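Local coordinates for uncharacterized protein MJ0764 (PDB 2B8M) that is of unknown function but adopts the double-stranded beta-helix fold of the RmlC-like cupins, a family whose barrels commonly hold a metal or small-molecule site, at residues K16-L21 and N30-P35; H26-H31 and A101-K106; S47-I52 and F96-A101; L60-Q65 and F80-L85. All coordinates share one frame; numbering follows the deposited sequence.

Interaction 1: K16-L21 and N30-P35. With EDO (1,2-ethanediol), chain F; SO4 (sulfate ion), chain B.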
# COMPACT_ATOMS: atom_id res chain seq x y z
N LYS A 16 -16.03 3.85 10.85
CA LYS A 16 -15.32 2.60 10.69
C LYS A 16 -15.53 2.03 9.30
O LYS A 16 -16.67 1.80 8.86
CB LYS A 16 -15.76 1.57 11.75
CG LYS A 16 -14.93 0.33 11.72
CD LYS A 16 -15.14 -0.57 12.94
CE LYS A 16 -14.29 -1.83 12.81
NZ LYS A 16 -14.50 -2.86 13.90
N VAL A 17 -14.41 1.78 8.61
CA VAL A 17 -14.39 1.28 7.24
C VAL A 17 -13.41 0.11 7.21
O VAL A 17 -12.28 0.26 7.65
CB VAL A 17 -13.84 2.40 6.31
CG1 VAL A 17 -13.48 1.89 4.98
CG2 VAL A 17 -14.81 3.57 6.21
N VAL A 18 -13.86 -1.05 6.74
CA VAL A 18 -12.99 -2.19 6.44
C VAL A 18 -13.21 -2.65 4.99
O VAL A 18 -14.11 -3.45 4.69
CB VAL A 18 -13.17 -3.37 7.43
CG1 VAL A 18 -12.25 -4.52 7.08
CG2 VAL A 18 -12.91 -2.91 8.86
N GLU A 19 -12.37 -2.14 4.10
CA GLU A 19 -12.49 -2.38 2.67
C GLU A 19 -11.50 -3.42 2.16
O GLU A 19 -10.31 -3.14 2.00
CB GLU A 19 -12.30 -1.07 1.87
CG GLU A 19 -13.33 -0.06 2.21
CD GLU A 19 -13.24 1.20 1.40
OE1 GLU A 19 -12.15 1.84 1.36
OE2 GLU A 19 -14.29 1.61 0.90
N LYS A 20 -12.03 -4.61 1.89
CA LYS A 20 -11.22 -5.72 1.40
C LYS A 20 -11.27 -5.67 -0.10
O LYS A 20 -12.12 -6.26 -0.72
CB LYS A 20 -11.77 -7.02 1.94
CG LYS A 20 -11.59 -7.07 3.47
CD LYS A 20 -11.99 -8.39 4.07
CE LYS A 20 -10.83 -9.40 4.05
NZ LYS A 20 -11.27 -10.80 4.38
N LEU A 21 -10.35 -4.88 -0.66
CA LEU A 21 -10.48 -4.45 -2.04
C LEU A 21 -9.83 -5.35 -3.04
O LEU A 21 -10.49 -5.80 -3.97
CB LEU A 21 -9.95 -3.04 -2.19
CG LEU A 21 -10.90 -1.96 -1.61
CD1 LEU A 21 -10.10 -0.67 -1.53
CD2 LEU A 21 -12.18 -1.79 -2.38
N ASN A 30 -6.05 -4.23 1.55
CA ASN A 30 -7.24 -3.71 2.22
C ASN A 30 -7.02 -2.28 2.65
O ASN A 30 -5.88 -1.85 2.85
CB ASN A 30 -7.60 -4.62 3.41
CG ASN A 30 -7.73 -6.05 3.02
OD1 ASN A 30 -8.16 -6.35 1.90
ND2 ASN A 30 -7.36 -6.95 3.91
N HIS A 31 -8.12 -1.53 2.80
CA HIS A 31 -8.09 -0.17 3.28
C HIS A 31 -8.95 -0.10 4.54
O HIS A 31 -10.10 -0.52 4.53
CB HIS A 31 -8.62 0.74 2.22
CG HIS A 31 -8.82 2.15 2.68
ND1 HIS A 31 -10.06 2.72 2.75
CD2 HIS A 31 -7.94 3.08 3.11
CE1 HIS A 31 -9.94 3.97 3.19
NE2 HIS A 31 -8.66 4.22 3.39
N ILE A 32 -8.37 0.40 5.61
CA ILE A 32 -9.05 0.42 6.90
C ILE A 32 -9.03 1.84 7.50
O ILE A 32 -8.01 2.52 7.50
CB ILE A 32 -8.45 -0.59 7.91
CG1 ILE A 32 -8.52 -2.01 7.30
CG2 ILE A 32 -9.20 -0.54 9.22
CD1 ILE A 32 -7.86 -3.03 8.06
N VAL A 33 -10.20 2.26 7.98
CA VAL A 33 -10.35 3.44 8.80
C VAL A 33 -10.96 3.06 10.12
O VAL A 33 -12.03 2.42 10.17
CB VAL A 33 -11.22 4.52 8.09
CG1 VAL A 33 -11.31 5.79 8.93
CG2 VAL A 33 -10.63 4.80 6.74
N LEU A 34 -10.27 3.47 11.19
CA LEU A 34 -10.76 3.26 12.54
C LEU A 34 -10.85 4.58 13.22
O LEU A 34 -9.82 5.22 13.49
CB LEU A 34 -9.81 2.35 13.34
CG LEU A 34 -9.62 0.93 12.81
CD1 LEU A 34 -8.64 0.21 13.71
CD2 LEU A 34 -10.95 0.18 12.75
N PRO A 35 -12.07 5.02 13.49
CA PRO A 35 -12.25 6.12 14.40
C PRO A 35 -11.71 5.83 15.81
O PRO A 35 -11.50 4.67 16.19
CB PRO A 35 -13.78 6.28 14.47
CG PRO A 35 -14.26 5.70 13.19
CD PRO A 35 -13.34 4.54 12.92
C1 EDO F . -17.17 -2.21 5.33
O1 EDO F . -16.64 -1.73 6.57
C2 EDO F . -16.63 -1.36 4.19
O2 EDO F . -16.48 -0.01 4.63
S SO4 B . -8.20 -12.98 4.68
O1 SO4 B . -7.41 -13.72 3.69
O2 SO4 B . -8.84 -11.83 4.03
O3 SO4 B . -9.23 -13.84 5.26
O4 SO4 B . -7.33 -12.51 5.75
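The side chain of Asn-30 lies alongside that of Lys-20, both pointing the same way from the sheet. Lys-20 continues past it, bent at chi3 (87°), and its NZ donates to O2 of a sulfate ion at 2.7 Å. The next residue, His-31, carries the polar core of the contact. Its backbone exchanges two hydrogen bonds with Glu-19, and its ring, placed by a CG anti to the backbone N (chi1 172°), runs beside the glutamate, so that ND1 donates to Glu-19 OE1 at 2.7 Å. The carboxylate oxygen is met on its anti side, somewhat out of plane, with carboxylate and ring planes 50° apart. A backbone N-H from Lys-10 also reaches OE1, while His-31 NE2 bonds to Glu-95; the buried imidazole is thus gripped at both nitrogens, which probably fixes its rotation. Ile-32 returns to the face of Val-18, but the branches only graze, CG2 to CG2 at 4.4 Å. On that strand Val-18 N turns outward and donates to O1 of an ethanediol, 2.9 Å away. Val-33 forms the second hydrogen-bonded pair, with Val-17, and their CB atoms approach to 3.8 Å on the histidine face. Leu-34 CD2 then lies beside the extended Lys-16 chain, touching CE at 3.9 Å, and the Pro-35 ring packs on Lys-16 N through CG and CD. The two strands form an antiparallel hairpin at one side of the five-stranded sheet, where strand 17-23 is outermost within the chain and strand 28-35 bonds on its other edge to strand 93-100.

Interaction 2: H26-H31 and A101-K106; sequences HVQINH and APHPKK. With SO4 (sulfate ion), chain D; SO4 (sulfate ion), chain B.
Val-27 and Ala-101 bring their backbones within 4.9 Å, CA to CA, and His-26 lies 5.3 Å from Pro-102 by the same measure, yet no hydrogen bond joins the two segments. The contact rests largely on side chains. Val-27 CG2 meets the Ala-101 methyl at 4.3 Å, and His-26 O lies near that same CB. Further along, the extended Gln-28 chain passes His-103 at an oblique angle, amide and ring planes 59° apart, with CG near CD2 of the imidazole. Its OE1 abuts the Pro-104 ring at CD, 3.1 Å away, while NE2 donates to O1 of a sulfate ion at 3.0 Å and also bonds to Asn-23. Pro-104 CD sits over one face of the His-103 ring, toward its rim. The ring's ND1 accepts the N-H of Lys-105 at 3.0 Å, nearly straight at the hydrogen (171°) though tilted from the ring plane; with a weak bond between NE2 and Asn-23 this probably limits the ring's rotation. His-26 directs its CB away from segment 101-106, and its ND1 donates to O2 of a second sulfate at 2.6 Å, with the aliphatic part of Lys-106 and Pro-102 CB beside the ion. The His-26 ring also stacks on Tyr-48 of the second subunit. A cis peptide precedes Pro-102, in the loop that follows strand 93-100. The arrangement is a C-terminal loop folded against the start of a neighbouring strand at the rim of a cupin beta-sheet, here beside the dimer interface.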
# COMPACT_ATOMS: atom_id res chain seq x y z
N HIS A 26 -1.74 -13.25 -6.04
CA HIS A 26 -0.43 -12.81 -5.62
C HIS A 26 -0.43 -11.90 -4.43
O HIS A 26 0.60 -11.69 -3.80
CB HIS A 26 0.22 -12.05 -6.78
CG HIS A 26 0.23 -12.81 -8.05
ND1 HIS A 26 0.89 -14.00 -8.19
CD2 HIS A 26 -0.38 -12.57 -9.24
CE1 HIS A 26 0.71 -14.46 -9.42
NE2 HIS A 26 -0.07 -13.62 -10.07
N VAL A 27 -1.57 -11.26 -4.14
CA VAL A 27 -1.55 -10.20 -3.12
C VAL A 27 -2.96 -9.89 -2.63
O VAL A 27 -3.94 -10.07 -3.34
CB VAL A 27 -0.90 -8.87 -3.64
CG1 VAL A 27 -1.88 -8.07 -4.51
CG2 VAL A 27 -0.41 -7.95 -2.52
N GLN A 28 -3.04 -9.38 -1.40
CA GLN A 28 -4.24 -8.78 -0.87
C GLN A 28 -3.93 -7.36 -0.39
O GLN A 28 -2.89 -7.09 0.21
CB GLN A 28 -4.84 -9.59 0.27
CG GLN A 28 -5.25 -10.96 -0.06
CD GLN A 28 -5.66 -11.74 1.17
OE1 GLN A 28 -4.97 -11.75 2.20
NE2 GLN A 28 -6.80 -12.42 1.07
N ILE A 29 -4.83 -6.44 -0.72
CA ILE A 29 -4.70 -5.07 -0.27
C ILE A 29 -6.05 -4.61 0.28
O ILE A 29 -7.05 -4.58 -0.43
CB ILE A 29 -4.19 -4.11 -1.39
CG1 ILE A 29 -2.91 -4.63 -2.05
CG2 ILE A 29 -3.98 -2.70 -0.81
CD1 ILE A 29 -2.40 -3.81 -3.19
N ASN A 30 -6.05 -4.23 1.55
CA ASN A 30 -7.24 -3.71 2.22
C ASN A 30 -7.02 -2.28 2.65
O ASN A 30 -5.88 -1.85 2.85
CB ASN A 30 -7.60 -4.62 3.41
CG ASN A 30 -7.73 -6.05 3.02
OD1 ASN A 30 -8.16 -6.35 1.90
ND2 ASN A 30 -7.36 -6.95 3.91
N HIS A 31 -8.12 -1.53 2.80
CA HIS A 31 -8.09 -0.17 3.28
C HIS A 31 -8.95 -0.10 4.54
O HIS A 31 -10.10 -0.52 4.53
CB HIS A 31 -8.62 0.74 2.22
CG HIS A 31 -8.82 2.15 2.68
ND1 HIS A 31 -10.06 2.72 2.75
CD2 HIS A 31 -7.94 3.08 3.11
CE1 HIS A 31 -9.94 3.97 3.19
NE2 HIS A 31 -8.66 4.22 3.39
N ALA A 101 1.26 -10.48 1.25
CA ALA A 101 1.85 -11.27 0.17
C ALA A 101 2.71 -12.36 0.76
O ALA A 101 3.50 -12.11 1.69
CB ALA A 101 2.68 -10.41 -0.76
N PRO A 102 2.57 -13.57 0.23
CA PRO A 102 1.68 -13.96 -0.88
C PRO A 102 0.24 -14.11 -0.39
O PRO A 102 -0.04 -13.91 0.79
CB PRO A 102 2.23 -15.33 -1.25
CG PRO A 102 2.73 -15.87 0.04
CD PRO A 102 3.32 -14.71 0.75
N HIS A 103 -0.67 -14.50 -1.26
CA HIS A 103 -2.03 -14.74 -0.83
C HIS A 103 -1.98 -15.84 0.25
O HIS A 103 -1.21 -16.80 0.13
CB HIS A 103 -2.90 -15.24 -2.00
CG HIS A 103 -4.35 -15.28 -1.66
ND1 HIS A 103 -4.91 -16.34 -0.97
CD2 HIS A 103 -5.33 -14.36 -1.82
CE1 HIS A 103 -6.19 -16.08 -0.77
NE2 HIS A 103 -6.47 -14.89 -1.27
N PRO A 104 -2.78 -15.68 1.33
CA PRO A 104 -2.82 -16.66 2.41
C PRO A 104 -2.94 -18.12 1.94
O PRO A 104 -2.38 -19.03 2.55
CB PRO A 104 -4.03 -16.22 3.22
CG PRO A 104 -4.05 -14.72 3.07
CD PRO A 104 -3.55 -14.47 1.68
N LYS A 105 -3.64 -18.37 0.84
CA LYS A 105 -3.81 -19.75 0.40
C LYS A 105 -2.47 -20.41 0.10
O LYS A 105 -2.32 -21.64 0.28
CB LYS A 105 -4.77 -19.85 -0.78
CG LYS A 105 -4.21 -19.38 -2.12
CD LYS A 105 -5.35 -19.26 -3.13
CE LYS A 105 -4.87 -18.81 -4.49
NZ LYS A 105 -5.98 -18.99 -5.48
N LYS A 106 -1.50 -19.62 -0.32
CA LYS A 106 -0.20 -20.14 -0.68
C LYS A 106 0.57 -20.59 0.53
O LYS A 106 1.51 -21.37 0.42
CB LYS A 106 0.61 -19.12 -1.48
CG LYS A 106 -0.05 -18.70 -2.79
CD LYS A 106 -0.14 -19.81 -3.83
CE LYS A 106 -0.56 -19.24 -5.19
S SO4 D . 2.88 -16.12 -6.08
O1 SO4 D . 4.34 -16.29 -6.03
O2 SO4 D . 2.53 -14.73 -6.30
O3 SO4 D . 2.28 -16.89 -7.18
O4 SO4 D . 2.32 -16.58 -4.80
S SO4 B . -8.20 -12.98 4.68
O1 SO4 B . -7.41 -13.72 3.69
O2 SO4 B . -8.84 -11.83 4.03
O3 SO4 B . -9.23 -13.84 5.26
O4 SO4 B . -7.33 -12.51 5.75

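Interaction 3: S47-I52 and F96-A101; sequences SYVHLI and FFVVKA
His-50 and Val-99 exchange two backbone hydrogen bonds at the middle of this antiparallel pair, one of the strand pairings of the double-stranded beta-helix, or cupin, fold. Ile-52 and Phe-97 repeat the pattern, with the N-H of Ile-52 reaching Phe-97 O at 2.7 Å, and beyond the first pair Ala-101 N donates to Tyr-48 O. On the face that carries His-50 and Ile-52, the CD1 of Ile-52 crosses to Val-99 CG2 at 3.8 Å. The opposite face is built from Val-49, Leu-51, Val-98 and Lys-100. There Leu-51 lies side by side with Val-98, CD2 against CG2 at 3.8 Å, and the same methyl extends to the Phe-96 ring at CD2. The phenyl group arrives there because Phe-96 places CG between its backbone N and carbonyl carbon (chi1 57°). Farther out, Met-58 of strand 57-62 packs against both Leu-51 and Phe-96, while Ile-52 packs on Phe-97 of the second subunit, and Phe-97 on Ile-52 of that subunit. Lys-100 runs beside Val-49, its CG 4.1 Å from CG2, before NZ hydrogen-bonds to Asn-46 and forms a salt bridge with a sulfate ion. Strands 28-35 and 74-78 continue the sheet on the two outer edges. At the edge of the His-50 ring, in its plane, a water sits 2.7 Å from ND1 and donates a hydrogen bond to Val-99 O at 3.0 Å.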
# COMPACT_ATOMS: atom_id res chain seq x y z
N SER A 47 -0.69 -14.17 6.46
CA SER A 47 0.41 -14.05 5.53
C SER A 47 1.38 -13.06 6.10
O SER A 47 1.22 -12.59 7.22
CB SER A 47 -0.08 -13.61 4.14
OG SER A 47 0.92 -13.74 3.10
N TYR A 48 2.37 -12.69 5.28
CA TYR A 48 3.30 -11.64 5.64
C TYR A 48 2.62 -10.30 5.40
O TYR A 48 2.06 -10.03 4.32
CB TYR A 48 4.60 -11.78 4.83
CG TYR A 48 5.31 -13.04 5.12
CD1 TYR A 48 6.22 -13.12 6.17
CD2 TYR A 48 5.02 -14.19 4.40
CE1 TYR A 48 6.85 -14.32 6.44
CE2 TYR A 48 5.63 -15.37 4.68
CZ TYR A 48 6.55 -15.44 5.71
OH TYR A 48 7.16 -16.66 6.02
N VAL A 49 2.66 -9.44 6.42
CA VAL A 49 1.82 -8.21 6.46
C VAL A 49 2.66 -6.96 6.51
O VAL A 49 3.64 -6.89 7.25
CB VAL A 49 0.89 -8.22 7.69
CG1 VAL A 49 0.07 -6.89 7.84
CG2 VAL A 49 -0.02 -9.42 7.66
N HIS A 50 2.24 -5.97 5.73
CA HIS A 50 2.68 -4.60 5.87
C HIS A 50 1.52 -3.64 5.99
O HIS A 50 0.57 -3.69 5.21
CB HIS A 50 3.59 -4.15 4.72
CG HIS A 50 4.90 -4.85 4.69
ND1 HIS A 50 5.06 -6.08 4.10
CD2 HIS A 50 6.12 -4.51 5.20
CE1 HIS A 50 6.33 -6.45 4.21
NE2 HIS A 50 6.97 -5.55 4.92
N LEU A 51 1.62 -2.80 7.01
CA LEU A 51 0.60 -1.86 7.42
C LEU A 51 1.12 -0.49 7.01
O LEU A 51 2.13 -0.03 7.52
CB LEU A 51 0.40 -1.92 8.96
CG LEU A 51 0.00 -3.31 9.46
CD1 LEU A 51 -0.03 -3.30 10.98
CD2 LEU A 51 -1.33 -3.72 8.87
N ILE A 52 0.45 0.16 6.07
CA ILE A 52 0.89 1.46 5.57
C ILE A 52 0.01 2.54 6.20
O ILE A 52 -1.16 2.71 5.84
CB ILE A 52 0.83 1.53 4.02
CG1 ILE A 52 1.66 0.43 3.35
CG2 ILE A 52 1.28 2.91 3.58
CD1 ILE A 52 1.39 0.24 1.87
N PHE A 96 -5.17 3.26 7.39
CA PHE A 96 -4.02 2.48 6.89
C PHE A 96 -4.43 1.56 5.75
O PHE A 96 -5.62 1.24 5.60
CB PHE A 96 -3.29 1.73 8.00
CG PHE A 96 -4.13 0.80 8.78
CD1 PHE A 96 -5.00 1.29 9.73
CD2 PHE A 96 -4.06 -0.56 8.57
CE1 PHE A 96 -5.80 0.40 10.48
CE2 PHE A 96 -4.84 -1.44 9.28
CZ PHE A 96 -5.73 -0.96 10.23
N PHE A 97 -3.44 1.14 4.98
CA PHE A 97 -3.58 0.02 4.08
C PHE A 97 -2.90 -1.19 4.63
O PHE A 97 -1.88 -1.08 5.31
CB PHE A 97 -3.02 0.34 2.69
CG PHE A 97 -3.74 1.47 2.03
CD1 PHE A 97 -3.34 2.79 2.25
CD2 PHE A 97 -4.83 1.22 1.20
CE1 PHE A 97 -4.05 3.81 1.66
CE2 PHE A 97 -5.51 2.24 0.60
CZ PHE A 97 -5.13 3.52 0.83
N VAL A 98 -3.46 -2.35 4.30
CA VAL A 98 -2.91 -3.63 4.67
C VAL A 98 -2.50 -4.30 3.37
O VAL A 98 -3.32 -4.44 2.49
CB VAL A 98 -3.94 -4.51 5.37
CG1 VAL A 98 -3.37 -5.84 5.70
CG2 VAL A 98 -4.46 -3.85 6.64
N VAL A 99 -1.22 -4.68 3.27
CA VAL A 99 -0.70 -5.36 2.11
C VAL A 99 -0.26 -6.74 2.57
O VAL A 99 0.49 -6.88 3.53
CB VAL A 99 0.50 -4.61 1.50
CG1 VAL A 99 1.16 -5.45 0.40
CG2 VAL A 99 0.09 -3.23 1.03
N LYS A 100 -0.76 -7.77 1.91
CA LYS A 100 -0.42 -9.12 2.31
C LYS A 100 0.09 -9.87 1.10
O LYS A 100 -0.54 -9.88 0.04
CB LYS A 100 -1.64 -9.82 2.93
CG LYS A 100 -2.20 -9.14 4.16
CD LYS A 100 -3.60 -9.62 4.46
CE LYS A 100 -3.62 -11.09 4.74
NZ LYS A 100 -5.00 -11.58 5.01
N ALA A 101 1.26 -10.48 1.25
CA ALA A 101 1.85 -11.27 0.17
C ALA A 101 2.71 -12.36 0.76
O ALA A 101 3.50 -12.11 1.69
CB ALA A 101 2.68 -10.41 -0.76
O HOH W 1 3.24 -7.55 2.67

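Interaction 4: L60-Q65 and F80-L85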
# COMPACT_ATOMS: atom_id res chain seq x y z
N LEU A 60 -0.46 -1.07 18.19
CA LEU A 60 -0.26 -2.42 17.68
C LEU A 60 0.33 -3.30 18.78
O LEU A 60 1.39 -3.02 19.31
CB LEU A 60 0.72 -2.37 16.51
CG LEU A 60 1.01 -3.72 15.87
CD1 LEU A 60 -0.23 -4.27 15.21
CD2 LEU A 60 2.15 -3.59 14.86
N THR A 61 -0.39 -4.33 19.19
CA THR A 61 0.10 -5.28 20.16
C THR A 61 0.34 -6.60 19.45
O THR A 61 -0.59 -7.19 18.89
CB THR A 61 -0.88 -5.46 21.36
OG1 THR A 61 -1.25 -4.16 21.88
CG2 THR A 61 -0.21 -6.21 22.45
N LEU A 62 1.59 -7.06 19.52
CA LEU A 62 1.99 -8.29 18.92
C LEU A 62 2.43 -9.25 20.01
O LEU A 62 3.22 -8.91 20.91
CB LEU A 62 3.15 -8.09 17.94
CG LEU A 62 2.93 -7.16 16.76
CD1 LEU A 62 4.16 -7.22 15.88
CD2 LEU A 62 1.69 -7.52 15.96
N GLU A 63 1.90 -10.46 19.93
CA GLU A 63 2.23 -11.51 20.89
C GLU A 63 2.25 -11.01 22.32
O GLU A 63 1.25 -10.48 22.76
CB GLU A 63 3.53 -12.22 20.50
CG GLU A 63 3.49 -12.96 19.20
CD GLU A 63 2.64 -14.23 19.21
OE1 GLU A 63 2.38 -14.80 20.28
OE2 GLU A 63 2.22 -14.69 18.11
N ASP A 64 3.37 -11.18 23.03
CA ASP A 64 3.50 -10.82 24.47
C ASP A 64 4.15 -9.45 24.69
O ASP A 64 4.48 -9.09 25.84
CB ASP A 64 4.29 -11.91 25.20
CG ASP A 64 3.46 -13.18 25.41
N GLN A 65 4.32 -8.69 23.62
CA GLN A 65 4.92 -7.36 23.69
C GLN A 65 3.95 -6.37 24.31
O GLN A 65 2.73 -6.53 24.22
CB GLN A 65 5.25 -6.83 22.30
CG GLN A 65 6.20 -7.68 21.47
CD GLN A 65 6.73 -6.99 20.22
OE1 GLN A 65 6.07 -6.12 19.60
NE2 GLN A 65 7.90 -7.39 19.82
N PHE A 80 4.21 -13.36 9.15
CA PHE A 80 3.28 -14.47 9.13
C PHE A 80 3.24 -15.24 10.46
O PHE A 80 4.27 -15.51 11.10
CB PHE A 80 3.68 -15.36 7.95
CG PHE A 80 2.95 -16.65 7.87
CD1 PHE A 80 1.58 -16.69 7.69
CD2 PHE A 80 3.64 -17.84 7.97
CE1 PHE A 80 0.91 -17.89 7.60
CE2 PHE A 80 2.98 -19.06 7.88
CZ PHE A 80 1.60 -19.07 7.70
N ASN A 81 2.01 -15.61 10.84
CA ASN A 81 1.71 -16.43 11.98
C ASN A 81 2.05 -15.78 13.29
O ASN A 81 2.55 -16.43 14.21
CB ASN A 81 2.44 -17.78 11.86
CG ASN A 81 1.51 -18.88 11.49
OD1 ASN A 81 0.34 -18.86 11.84
ND2 ASN A 81 2.04 -19.88 10.79
N VAL A 82 1.71 -14.50 13.40
CA VAL A 82 1.96 -13.69 14.58
C VAL A 82 0.61 -13.16 15.10
O VAL A 82 -0.20 -12.59 14.33
CB VAL A 82 2.91 -12.50 14.23
CG1 VAL A 82 3.00 -11.49 15.37
CG2 VAL A 82 4.30 -12.99 13.90
N LYS A 83 0.38 -13.29 16.40
CA LYS A 83 -0.82 -12.78 17.04
C LYS A 83 -0.76 -11.28 17.12
O LYS A 83 0.22 -10.72 17.67
CB LYS A 83 -0.98 -13.33 18.44
CG LYS A 83 -2.29 -12.97 19.08
CD LYS A 83 -2.64 -13.89 20.23
CE LYS A 83 -1.55 -14.00 21.27
NZ LYS A 83 -1.95 -14.80 22.43
N MSE A 84 -1.77 -10.64 16.55
CA MSE A 84 -1.81 -9.19 16.50
C MSE A 84 -3.15 -8.58 16.85
O MSE A 84 -4.23 -9.18 16.67
CB MSE A 84 -1.44 -8.67 15.12
CG MSE A 84 -2.33 -9.22 14.02
SE MSE A 84 -1.67 -8.79 12.22
CE MSE A 84 -1.80 -6.95 12.35
N LEU A 85 -3.05 -7.38 17.38
CA LEU A 85 -4.22 -6.53 17.60
C LEU A 85 -3.90 -5.10 17.19
O LEU A 85 -2.87 -4.54 17.61
CB LEU A 85 -4.56 -6.52 19.05
CG LEU A 85 -5.71 -5.62 19.47
CD1 LEU A 85 -6.96 -6.06 18.78
CD2 LEU A 85 -5.83 -5.57 20.95
O HOH W 2 -3.22 -2.92 20.31
O HOH W 3 2.97 -16.97 16.84
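Glu-63 reaches across to Val-82 and Lys-83 with a side chain bent back toward the partner segment. From CB, the chain leaves with CG beside the backbone N and meets Val-82 CG1 at 4.1 Å; a bend at chi2 (-71°) then swings the carboxylate over the backbone of Lys-83. CD lies 3.8 Å from Lys-83 CB. At the tip the two oxygens differ. OE1 lies near the aliphatic CB and CE of Lys-83, whose chain crosses that of the glutamate at about a right angle, and OE2 accepts the N-H of Lys-83 at 2.9 Å. This bond is almost straight at the hydrogen (175°), but the donor sits above the carboxylate plane. A water donates to the same OE2 and to Asn-81 O, giving the oxygen two donors and tying it to the loop before strand 83-85. Glu-63 N in turn donates to Lys-83 O, so Lys-83 is held through both its N-H and its carbonyl. Glu-63 is the second residue of a type II' turn from Leu-62 to Gln-65, which probably helps place its side chain; the turn ends strand 57-62, which in this cupin barrel lies antiparallel to strand 83-87 in the smaller, four-stranded sheet. Within the strands Thr-61 and Leu-85 form the hydrogen-bonded pair, and a water bridges Thr-61 OG1 and Leu-85 O. Leu-62 and the selenomethionine Met-84 run side by side on the other face, tightly packed, with CD2 of the leucine 3.4 Å from Met-84 CB. Two residues before Leu-62, Leu-60 brings CD1 to 4.2 Å from Met-84 CE.

Overall arrangement
Interactions 1 and 3 lie within the five-stranded sheet, whose order runs 17-23, 28-35, 93-100, 49-55 and 74-78, and interaction 2 joins its strand 28-35 to the loop after strand 93-100; interaction 4 belongs to the smaller four-stranded sheet. Interaction 1 is a local hairpin, whereas interaction 2 closes a long loop within which interaction 3, and inside that interaction 4, are nested. Interactions 2 and 3 share Ala-101, their centres about 8 Å apart, while those of interactions 1 and 4 lie about 19 Å apart. Segments 30-35 and 26-31 overlap at Asn-30 and His-31. Packing of Leu-51 on Met-84 links the two sheets, as expected for a cupin barrel, and all four contacts reach the second subunit, interaction 1 through Leu-21 alone.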